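Local coordinates for nitroreductase family protein (Sphingopyxis sp., PDB 7DP1) that probably reduces nitro groups of dinitroaniline herbicides, using NADPH and a bound flavin mononucleotide, at residues T56-E61 with P135-L140; F81-D86 with W178-A183; C142-G147 with D194-S199. The protein carries 1 engineered substitution. One frame throughout, in Å; residues are numbered along the deposited sequence.

Interaction 1: residues T56-E61 with P135-L140; sequences TVVTGE and PVMLFL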
loop_
_atom_site.group_PDB
_atom_site.type_symbol
_atom_site.label_atom_id
_atom_site.label_comp_id
_atom_site.label_asym_id
_atom_site.label_seq_id
_atom_site.Cartn_x
_atom_site.Cartn_y
_atom_site.Cartn_z
ATOM N N THR A 56 -0.603 12.193 11.499
ATOM C CA THR A 56 -1.106 13.324 12.242
ATOM C C THR A 56 -2.514 13.664 11.756
ATOM O O THR A 56 -2.712 14.099 10.619
ATOM C CB THR A 56 -0.178 14.524 12.104
ATOM O OG1 THR A 56 1.103 14.155 12.628
ATOM C CG2 THR A 56 -0.724 15.738 12.883
ATOM N N VAL A 57 -3.494 13.426 12.618
ATOM C CA VAL A 57 -4.891 13.665 12.275
ATOM C C VAL A 57 -5.332 15.015 12.761
ATOM O O VAL A 57 -5.311 15.283 13.973
ATOM C CB VAL A 57 -5.792 12.589 12.878
ATOM C CG1 VAL A 57 -7.237 12.820 12.485
ATOM C CG2 VAL A 57 -5.302 11.197 12.420
ATOM N N VAL A 58 -5.758 15.869 11.832
ATOM C CA VAL A 58 -6.169 17.211 12.231
ATOM C C VAL A 58 -7.633 17.514 11.922
ATOM O O VAL A 58 -8.231 16.932 11.020
ATOM C CB VAL A 58 -5.277 18.289 11.574
ATOM C CG1 VAL A 58 -3.825 18.082 11.970
ATOM C CG2 VAL A 58 -5.442 18.285 10.059
ATOM N N THR A 59 -8.214 18.406 12.721
ATOM C CA THR A 59 -9.583 18.846 12.515
ATOM C C THR A 59 -9.774 20.254 13.101
ATOM O O THR A 59 -8.868 20.801 13.745
ATOM C CB THR A 59 -10.598 17.885 13.154
ATOM O OG1 THR A 59 -11.914 18.181 12.664
ATOM C CG2 THR A 59 -10.583 18.044 14.683
ATOM N N GLY A 60 -10.956 20.823 12.871
ATOM C CA GLY A 60 -11.302 22.138 13.365
ATOM C C GLY A 60 -10.255 23.190 13.031
ATOM O O GLY A 60 -9.759 23.240 11.906
ATOM N N GLU A 61 -9.878 23.978 14.039
ATOM C CA GLU A 61 -8.996 25.142 13.899
ATOM C C GLU A 61 -7.595 24.797 13.382
ATOM O O GLU A 61 -6.997 25.569 12.621
ATOM C CB GLU A 61 -8.885 25.853 15.255
ATOM C CG GLU A 61 -7.494 26.380 15.622
ATOM C CD GLU A 61 -7.003 27.523 14.738
ATOM O OE1 GLU A 61 -7.824 28.132 14.016
ATOM O OE2 GLU A 61 -5.783 27.798 14.760
ATOM N N PRO A 135 -14.156 17.344 6.945
ATOM C CA PRO A 135 -13.962 17.903 8.292
ATOM C C PRO A 135 -12.668 17.450 8.964
ATOM O O PRO A 135 -12.208 18.105 9.896
ATOM C CB PRO A 135 -15.178 17.382 9.062
ATOM C CG PRO A 135 -15.500 16.097 8.387
ATOM C CD PRO A 135 -15.214 16.321 6.923
ATOM N N VAL A 136 -12.099 16.353 8.486
ATOM C CA VAL A 136 -10.917 15.740 9.088
ATOM C C VAL A 136 -9.854 15.508 8.027
ATOM O O VAL A 136 -10.177 15.130 6.904
ATOM C CB VAL A 136 -11.275 14.384 9.774
ATOM C CG1 VAL A 136 -10.022 13.580 10.103
ATOM C CG2 VAL A 136 -12.142 14.614 11.035
ATOM N N MET A 137 -8.594 15.768 8.357
ATOM C CA MET A 137 -7.509 15.478 7.420
ATOM C C MET A 137 -6.390 14.713 8.122
ATOM O O MET A 137 -5.875 15.160 9.152
ATOM C CB MET A 137 -6.953 16.768 6.797
ATOM C CG MET A 137 -5.696 16.556 5.949
ATOM S SD MET A 137 -6.031 15.626 4.417
ATOM C CE MET A 137 -7.275 16.719 3.702
ATOM N N LEU A 138 -6.039 13.553 7.571
ATOM C CA LEU A 138 -4.928 12.738 8.071
ATOM C C LEU A 138 -3.714 12.949 7.209
ATOM O O LEU A 138 -3.762 12.740 5.989
ATOM C CB LEU A 138 -5.301 11.252 8.079
ATOM C CG LEU A 138 -4.228 10.230 8.456
ATOM C CD1 LEU A 138 -4.856 9.086 9.210
ATOM C CD2 LEU A 138 -3.528 9.686 7.216
ATOM N N PHE A 139 -2.607 13.276 7.848
ATOM C CA PHE A 139 -1.349 13.405 7.139
ATOM C C PHE A 139 -0.471 12.227 7.497
ATOM O O PHE A 139 -0.098 12.030 8.669
ATOM C CB PHE A 139 -0.657 14.717 7.475
ATOM C CG PHE A 139 -1.332 15.916 6.883
ATOM C CD1 PHE A 139 -1.221 16.182 5.532
ATOM C CD2 PHE A 139 -2.074 16.782 7.680
ATOM C CE1 PHE A 139 -1.849 17.292 4.968
ATOM C CE2 PHE A 139 -2.703 17.885 7.136
ATOM C CZ PHE A 139 -2.583 18.157 5.768
ATOM N N LEU A 140 -0.163 11.440 6.475
ATOM C CA LEU A 140 0.613 10.215 6.635
ATOM C C LEU A 140 2.059 10.512 6.370
ATOM O O LEU A 140 2.407 11.018 5.303
ATOM C CB LEU A 140 0.079 9.112 5.691
ATOM C CG LEU A 140 0.885 7.822 5.485
ATOM C CD1 LEU A 140 1.273 7.189 6.801
ATOM C CD2 LEU A 140 0.070 6.818 4.614
#
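Pro135 meets Thr59 through its carbonyl oxygen, which accepts a hydrogen bond from the threonine hydroxyl, OG1 to O 2.8 Å. With chi1 at -167°, OG1 points opposite the threonine's own N and reaches across to this residue just before strand 136-143, coming in tilted from the plane of the carbonyl. A valine here has no hydroxyl, so the Pro135 carbonyl would probably lose this donor, and the end of the pairing its side-chain tie. Val136 comes next and shares a face of the sheet with Val57 and Leu138. Its CG1 touches CG1 of Val57 at 3.7 Å, while its other methyl, CG2, leans against the side of Thr59. At Met137 the strands form a hydrogen-bonded antiparallel pair with Val58. The bond from Val58 N to Met137 O is 2.8 Å long and almost straight, 178° at the hydrogen, and Met137 N returns one to Val58 O. Their side chains start out alongside each other, Val58 CG2 3.9 Å from Met137 CB; the methionine then bends twice and leads off toward Trp178, its CG over one face of the Phe139 ring, toward the rim. Leu138 goes back to the Val57 side, CD1 to Val57 CG2 3.9 Å. Phe139 closes the pairing, Phe139 N to Thr56 O and Thr56 N to Phe139 O each 2.9 Å, while Thr56 OG1 bonds to His141. The ring reaches Val58 CG2 with CE2 at 4.0 Å, and Leu189 of helix 182-189 packs against Phe139 and Val58. Thr56, Val57 and Val58 also pair in parallel with a strand of the second subunit, which continues the sheet. Two reciprocal pairs of backbone bonds thus satisfy the facing N-H and carbonyl groups of this buried joint, and mostly apolar side chains can pack on both faces.

Interaction 2: residues F81-D86 with W178-A183; sequences FQPEYD and WAMYGA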
loop_
_atom_site.group_PDB
_atom_site.type_symbol
_atom_site.label_atom_id
_atom_site.label_comp_id
_atom_site.label_asym_id
_atom_site.label_seq_id
_atom_site.Cartn_x
_atom_site.Cartn_y
_atom_site.Cartn_z
ATOM N N PHE A 81 6.079 26.429 -4.551
ATOM C CA PHE A 81 6.101 24.976 -4.443
ATOM C C PHE A 81 7.242 24.497 -3.555
ATOM O O PHE A 81 8.354 25.031 -3.616
ATOM C CB PHE A 81 6.215 24.323 -5.819
ATOM C CG PHE A 81 4.943 24.348 -6.607
ATOM C CD1 PHE A 81 3.724 24.156 -5.982
ATOM C CD2 PHE A 81 4.967 24.513 -7.982
ATOM C CE1 PHE A 81 2.552 24.168 -6.710
ATOM C CE2 PHE A 81 3.796 24.516 -8.713
ATOM C CZ PHE A 81 2.589 24.347 -8.075
ATOM N N GLN A 82 6.943 23.504 -2.718
ATOM C CA GLN A 82 7.941 22.865 -1.857
ATOM C C GLN A 82 7.767 21.353 -1.944
ATOM O O GLN A 82 7.294 20.710 -1.001
ATOM C CB GLN A 82 7.806 23.324 -0.398
ATOM C CG GLN A 82 7.748 24.843 -0.206
ATOM C CD GLN A 82 7.308 25.223 1.199
ATOM O OE1 GLN A 82 6.359 24.640 1.742
ATOM N NE2 GLN A 82 7.984 26.214 1.793
ATOM N N PRO A 83 8.111 20.777 -3.100
ATOM C CA PRO A 83 7.843 19.348 -3.316
ATOM C C PRO A 83 8.620 18.484 -2.330
ATOM O O PRO A 83 9.806 18.729 -2.179
ATOM C CB PRO A 83 8.316 19.120 -4.757
ATOM C CG PRO A 83 8.359 20.472 -5.362
ATOM C CD PRO A 83 8.754 21.402 -4.266
ATOM N N GLU A 84 7.974 17.521 -1.665
ATOM C CA GLU A 84 8.659 16.593 -0.761
ATOM C C GLU A 84 9.453 15.558 -1.560
ATOM O O GLU A 84 10.470 15.032 -1.094
ATOM C CB GLU A 84 7.666 15.844 0.146
ATOM C CG GLU A 84 7.114 16.576 1.332
ATOM C CD GLU A 84 8.137 16.797 2.444
ATOM O OE1 GLU A 84 8.913 17.764 2.334
ATOM O OE2 GLU A 84 8.158 16.019 3.428
ATOM N N TYR A 85 8.958 15.268 -2.758
ATOM C CA TYR A 85 9.523 14.247 -3.641
ATOM C C TYR A 85 8.868 14.401 -5.012
ATOM O O TYR A 85 8.108 15.336 -5.231
ATOM C CB TYR A 85 9.273 12.851 -3.083
ATOM C CG TYR A 85 7.811 12.612 -2.766
ATOM C CD1 TYR A 85 6.925 12.176 -3.751
ATOM C CD2 TYR A 85 7.309 12.838 -1.486
ATOM C CE1 TYR A 85 5.579 11.966 -3.463
ATOM C CE2 TYR A 85 5.966 12.625 -1.191
ATOM C CZ TYR A 85 5.108 12.192 -2.186
ATOM O OH TYR A 85 3.774 11.987 -1.908
ATOM N N ASP A 86 9.121 13.463 -5.913
ATOM C CA ASP A 86 8.460 13.450 -7.220
ATOM C C ASP A 86 7.112 12.744 -7.145
ATOM O O ASP A 86 7.058 11.510 -6.985
ATOM C CB ASP A 86 9.341 12.744 -8.243
ATOM C CG ASP A 86 10.467 13.609 -8.724
ATOM O OD1 ASP A 86 10.481 14.805 -8.381
ATOM O OD2 ASP A 86 11.354 13.092 -9.427
ATOM N N TRP A 178 -0.770 17.566 -1.080
ATOM C CA TRP A 178 -0.158 18.185 0.098
ATOM C C TRP A 178 1.369 18.072 0.083
ATOM O O TRP A 178 2.075 18.912 0.655
ATOM C CB TRP A 178 -0.733 17.554 1.381
ATOM C CG TRP A 178 -2.227 17.806 1.497
ATOM C CD1 TRP A 178 -3.233 16.921 1.222
ATOM C CD2 TRP A 178 -2.868 19.043 1.851
ATOM N NE1 TRP A 178 -4.453 17.526 1.395
ATOM C CE2 TRP A 178 -4.256 18.828 1.787
ATOM C CE3 TRP A 178 -2.395 20.305 2.237
ATOM C CZ2 TRP A 178 -5.185 19.824 2.098
ATOM C CZ3 TRP A 178 -3.321 21.306 2.538
ATOM C CH2 TRP A 178 -4.696 21.058 2.468
ATOM N N ALA A 179 1.885 17.036 -0.574
ATOM C CA ALA A 179 3.328 16.873 -0.659
ATOM C C ALA A 179 3.969 17.965 -1.521
ATOM O O ALA A 179 5.182 18.153 -1.471
ATOM C CB ALA A 179 3.682 15.463 -1.205
ATOM N N MET A 180 3.161 18.688 -2.296
ATOM C CA MET A 180 3.628 19.887 -3.020
ATOM C C MET A 180 4.104 21.010 -2.108
ATOM O O MET A 180 4.820 21.903 -2.550
ATOM C CB MET A 180 2.535 20.428 -3.942
ATOM C CG MET A 180 2.307 19.580 -5.186
ATOM S SD MET A 180 3.616 19.861 -6.400
ATOM C CE MET A 180 4.831 18.629 -5.931
ATOM N N TYR A 181 3.671 20.986 -0.853
ATOM C CA TYR A 181 4.064 22.018 0.114
ATOM C C TYR A 181 4.456 21.351 1.421
ATOM O O TYR A 181 4.080 21.835 2.490
ATOM C CB TYR A 181 2.933 23.022 0.378
ATOM C CG TYR A 181 2.389 23.650 -0.867
ATOM C CD1 TYR A 181 3.055 24.709 -1.479
ATOM C CD2 TYR A 181 1.225 23.170 -1.454
ATOM C CE1 TYR A 181 2.577 25.278 -2.629
ATOM C CE2 TYR A 181 0.734 23.740 -2.613
ATOM C CZ TYR A 181 1.416 24.793 -3.197
ATOM O OH TYR A 181 0.939 25.370 -4.351
ATOM N N GLY A 182 5.198 20.249 1.322
ATOM C CA GLY A 182 5.544 19.429 2.469
ATOM C C GLY A 182 6.095 20.212 3.653
ATOM O O GLY A 182 5.624 20.051 4.782
ATOM N N ALA A 183 7.076 21.071 3.385
ATOM C CA ALA A 183 7.758 21.823 4.439
ATOM C C ALA A 183 6.793 22.690 5.229
ATOM O O ALA A 183 6.878 22.756 6.451
ATOM C CB ALA A 183 8.870 22.687 3.849
HETATM O O HOH W 1 8.637 20.249 1.102
#
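The 3-10 turn 178-180 that leads into helix 182-189, with Tyr181 at the N-cap, is joined here to the loop between helices 60-74 and 96-109 by a single backbone bridge at Gln82 and Tyr181. Gln82 N donates to Met180 O at 2.7 Å, and two residues on Glu84 N donates to Ala179 O at 2.9 Å. Gln82 O takes a weak bond from Gly182 N and a hydrogen from a water, which also donates to Glu84 OE1 and accepts from Ala183 N at 2.9 Å. Glu84 CG lies 3.4 Å from Gly182 CA, so close that a side chain on the glycine would collide with it. At the other end Met180 SD sits above the Phe81 ring, 4.6 Å from its centroid, a Met-aromatic contact; the Tyr181 ring meets that phenylalanine obliquely, planes at 41°. Tyr85 lays CE2 3.6 Å from Ala179 CB, and its hydroxyl probably bonds to Phe198 O. The Glu84 carboxylate is thus gripped from several directions: the water and Arg186 at OE1, the backbone N of Leu197 at OE2. An arginine and a backbone N-H, with the N-terminal end of helix 182-189 close by, would be expected to favour its charged form.

Interaction 3: residues C142-G147 with D194-S199; sequences CSRIMG and DQILFS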
loop_
_atom_site.group_PDB
_atom_site.type_symbol
_atom_site.label_atom_id
_atom_site.label_comp_id
_atom_site.label_asym_id
_atom_site.label_seq_id
_atom_site.Cartn_x
_atom_site.Cartn_y
_atom_site.Cartn_z
ATOM N N CYS A 142 6.492 9.550 7.612
ATOM C CA CYS A 142 7.425 8.574 8.163
ATOM C C CYS A 142 8.820 9.172 8.262
ATOM O O CYS A 142 9.092 10.262 7.743
ATOM C CB CYS A 142 7.464 7.299 7.304
ATOM S SG CYS A 142 8.069 7.581 5.584
ATOM N N SER A 143 9.706 8.454 8.933
ATOM C CA SER A 143 11.091 8.883 9.020
ATOM C C SER A 143 11.731 8.892 7.640
ATOM O O SER A 143 11.413 8.043 6.812
ATOM C CB SER A 143 11.890 7.970 9.943
ATOM O OG SER A 143 13.270 8.263 9.820
ATOM N N ARG A 144 12.635 9.840 7.404
ATOM C CA ARG A 144 13.372 9.905 6.138
ATOM C C ARG A 144 14.353 8.759 5.922
ATOM O O ARG A 144 14.941 8.655 4.846
ATOM C CB ARG A 144 14.131 11.229 6.026
ATOM C CG ARG A 144 13.213 12.411 5.896
ATOM C CD ARG A 144 13.940 13.703 5.553
ATOM N NE ARG A 144 12.943 14.710 5.221
ATOM C CZ ARG A 144 12.656 15.100 3.988
ATOM N NH1 ARG A 144 11.711 16.008 3.785
ATOM N NH2 ARG A 144 13.322 14.596 2.964
ATOM N N ILE A 145 14.576 7.932 6.940
ATOM C CA ILE A 145 15.417 6.753 6.741
ATOM C C ILE A 145 14.666 5.706 5.913
ATOM O O ILE A 145 15.273 4.848 5.282
ATOM C CB ILE A 145 15.875 6.102 8.077
ATOM C CG1 ILE A 145 14.682 5.479 8.812
ATOM C CG2 ILE A 145 16.624 7.103 8.963
ATOM C CD1 ILE A 145 15.081 4.385 9.793
ATOM N N MET A 146 13.342 5.786 5.903
ATOM C CA MET A 146 12.539 4.754 5.241
ATOM C C MET A 146 12.777 4.703 3.721
ATOM O O MET A 146 12.974 5.722 3.076
ATOM C CB MET A 146 11.065 4.995 5.541
ATOM C CG MET A 146 10.707 4.881 7.025
ATOM S SD MET A 146 11.338 3.393 7.823
ATOM C CE MET A 146 10.939 3.723 9.543
ATOM N N GLY A 147 12.778 3.505 3.147
ATOM C CA GLY A 147 13.007 3.375 1.724
ATOM C C GLY A 147 11.722 2.998 0.999
ATOM O O GLY A 147 10.664 2.888 1.617
ATOM N N ASP A 194 13.291 15.492 10.085
ATOM C CA ASP A 194 13.634 14.075 10.029
ATOM C C ASP A 194 12.465 13.298 9.440
ATOM O O ASP A 194 12.589 12.116 9.106
ATOM C CB ASP A 194 13.962 13.539 11.417
ATOM C CG ASP A 194 12.759 13.574 12.345
ATOM O OD1 ASP A 194 12.176 14.667 12.537
ATOM O OD2 ASP A 194 12.374 12.496 12.854
ATOM N N GLN A 195 11.307 13.954 9.377
ATOM C CA GLN A 195 10.097 13.353 8.801
ATOM C C GLN A 195 9.914 13.786 7.354
ATOM O O GLN A 195 10.348 14.873 6.956
ATOM C CB GLN A 195 8.857 13.748 9.606
ATOM C CG GLN A 195 8.835 13.143 10.981
ATOM C CD GLN A 195 8.641 11.650 10.912
ATOM O OE1 GLN A 195 7.620 11.168 10.418
ATOM N NE2 GLN A 195 9.645 10.903 11.368
ATOM N N ILE A 196 9.257 12.942 6.575
ATOM C CA ILE A 196 8.861 13.311 5.220
ATOM C C ILE A 196 7.374 13.044 5.053
ATOM O O ILE A 196 6.862 12.002 5.478
ATOM C CB ILE A 196 9.698 12.549 4.140
ATOM C CG1 ILE A 196 9.200 12.880 2.732
ATOM C CG2 ILE A 196 9.677 11.031 4.367
ATOM C CD1 ILE A 196 10.160 12.459 1.609
ATOM N N LEU A 197 6.670 13.995 4.456
ATOM C CA LEU A 197 5.238 13.842 4.271
ATOM C C LEU A 197 5.005 13.050 3.017
ATOM O O LEU A 197 5.483 13.447 1.958
ATOM C CB LEU A 197 4.539 15.200 4.166
ATOM C CG LEU A 197 3.045 15.166 3.814
ATOM C CD1 LEU A 197 2.235 14.539 4.940
ATOM C CD2 LEU A 197 2.515 16.566 3.493
ATOM N N PHE A 198 4.281 11.940 3.127
ATOM C CA PHE A 198 3.897 11.171 1.939
ATOM C C PHE A 198 2.602 11.737 1.349
ATOM O O PHE A 198 2.570 12.201 0.209
ATOM C CB PHE A 198 3.765 9.671 2.277
ATOM C CG PHE A 198 2.946 8.857 1.275
ATOM C CD1 PHE A 198 3.018 9.084 -0.080
ATOM C CD2 PHE A 198 2.123 7.836 1.722
ATOM C CE1 PHE A 198 2.273 8.326 -0.971
ATOM C CE2 PHE A 198 1.387 7.071 0.837
ATOM C CZ PHE A 198 1.454 7.329 -0.511
ATOM N N SER A 199 1.535 11.726 2.121
ATOM C CA SER A 199 0.245 12.031 1.528
ATOM C C SER A 199 -0.741 12.504 2.569
ATOM O O SER A 199 -0.584 12.220 3.760
ATOM C CB SER A 199 -0.298 10.794 0.811
ATOM O OG SER A 199 -1.586 11.033 0.270
HETATM O O HOH W 2 13.442 10.119 12.062
#
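Arg144 lies across Ile196, and its guanidinium turns one flat face onto the isoleucine, with CB centred beneath it 3.9 Å from CZ. The two side chains cross at about a right angle. Extended from CG to NE, the arginine runs past the Asp194 carbonyl before NE donates to Gln195 O at 3.1 Å. That bond is bent, 136° at the hydrogen, with the donor well above the carbonyl plane, and the isoleucine packed on the flat face also limits how the group can turn. The arginine's backbone N is held more firmly, by Asp194 O at 2.8 Å. Farther out, NH1 has a long, weak ion pair with Glu84.

Gln195 bends at chi2, chi1 and chi2 both -68°, and this brings its amide against the Cys142-Ser143 peptide. OE1 comes within 3.2 Å of Cys142 C without bonding to that residue; its hydrogen bond is with His141. NE2 sits near Ser143 CA and gives a weak bond to Asp194 OD2, the same oxygen that receives a hydrogen from a water at 2.7 Å. This water also bonds to Ser143 OG.

Cys142 and Ile196 are a hydrogen-bonded antiparallel pair: Ile196 N to Cys142 O is 2.9 Å, and the return bond, Cys142 N to Ile196 O, stretches to 3.3 Å. A chi1 of 63° sets Cys142 SG between its own N and carbonyl carbon, 4.0 Å from Ile196 CG2, with Trp151 of helix 148-167 packing on both residues.

Past this pair strand 136-143 ends in a type I turn from Ser143 to Met146, where Ser143 OG accepts from Ile145 N in an ST turn. On the partner strand a classic beta bulge places Phe198 and Ser199 together opposite Leu140, and Phe198 lines the FMN pocket.

How the interactions relate
Interactions 1 and 3 lie on one antiparallel sheet and share strand 136-143: interaction 1 pairs its first part with strand 54-59, outermost within this chain, and closes before interaction 3 pairs its last residues with strand 195-204. Their centres are about 18 Å apart, joined where Leu140 probably bonds to Phe198 and Ser199. Interaction 2, its centre about 12 Å from that of interaction 3 and 18 Å from that of interaction 1, has segments alternating along the chain with those of both. It reaches interaction 1 where Trp178 packs on Phe139 and Met137, and interaction 3 through Glu84 and Tyr85. Interactions 2 and 3 border the flavin pocket, with interaction 1 behind them; all touch the second subunit.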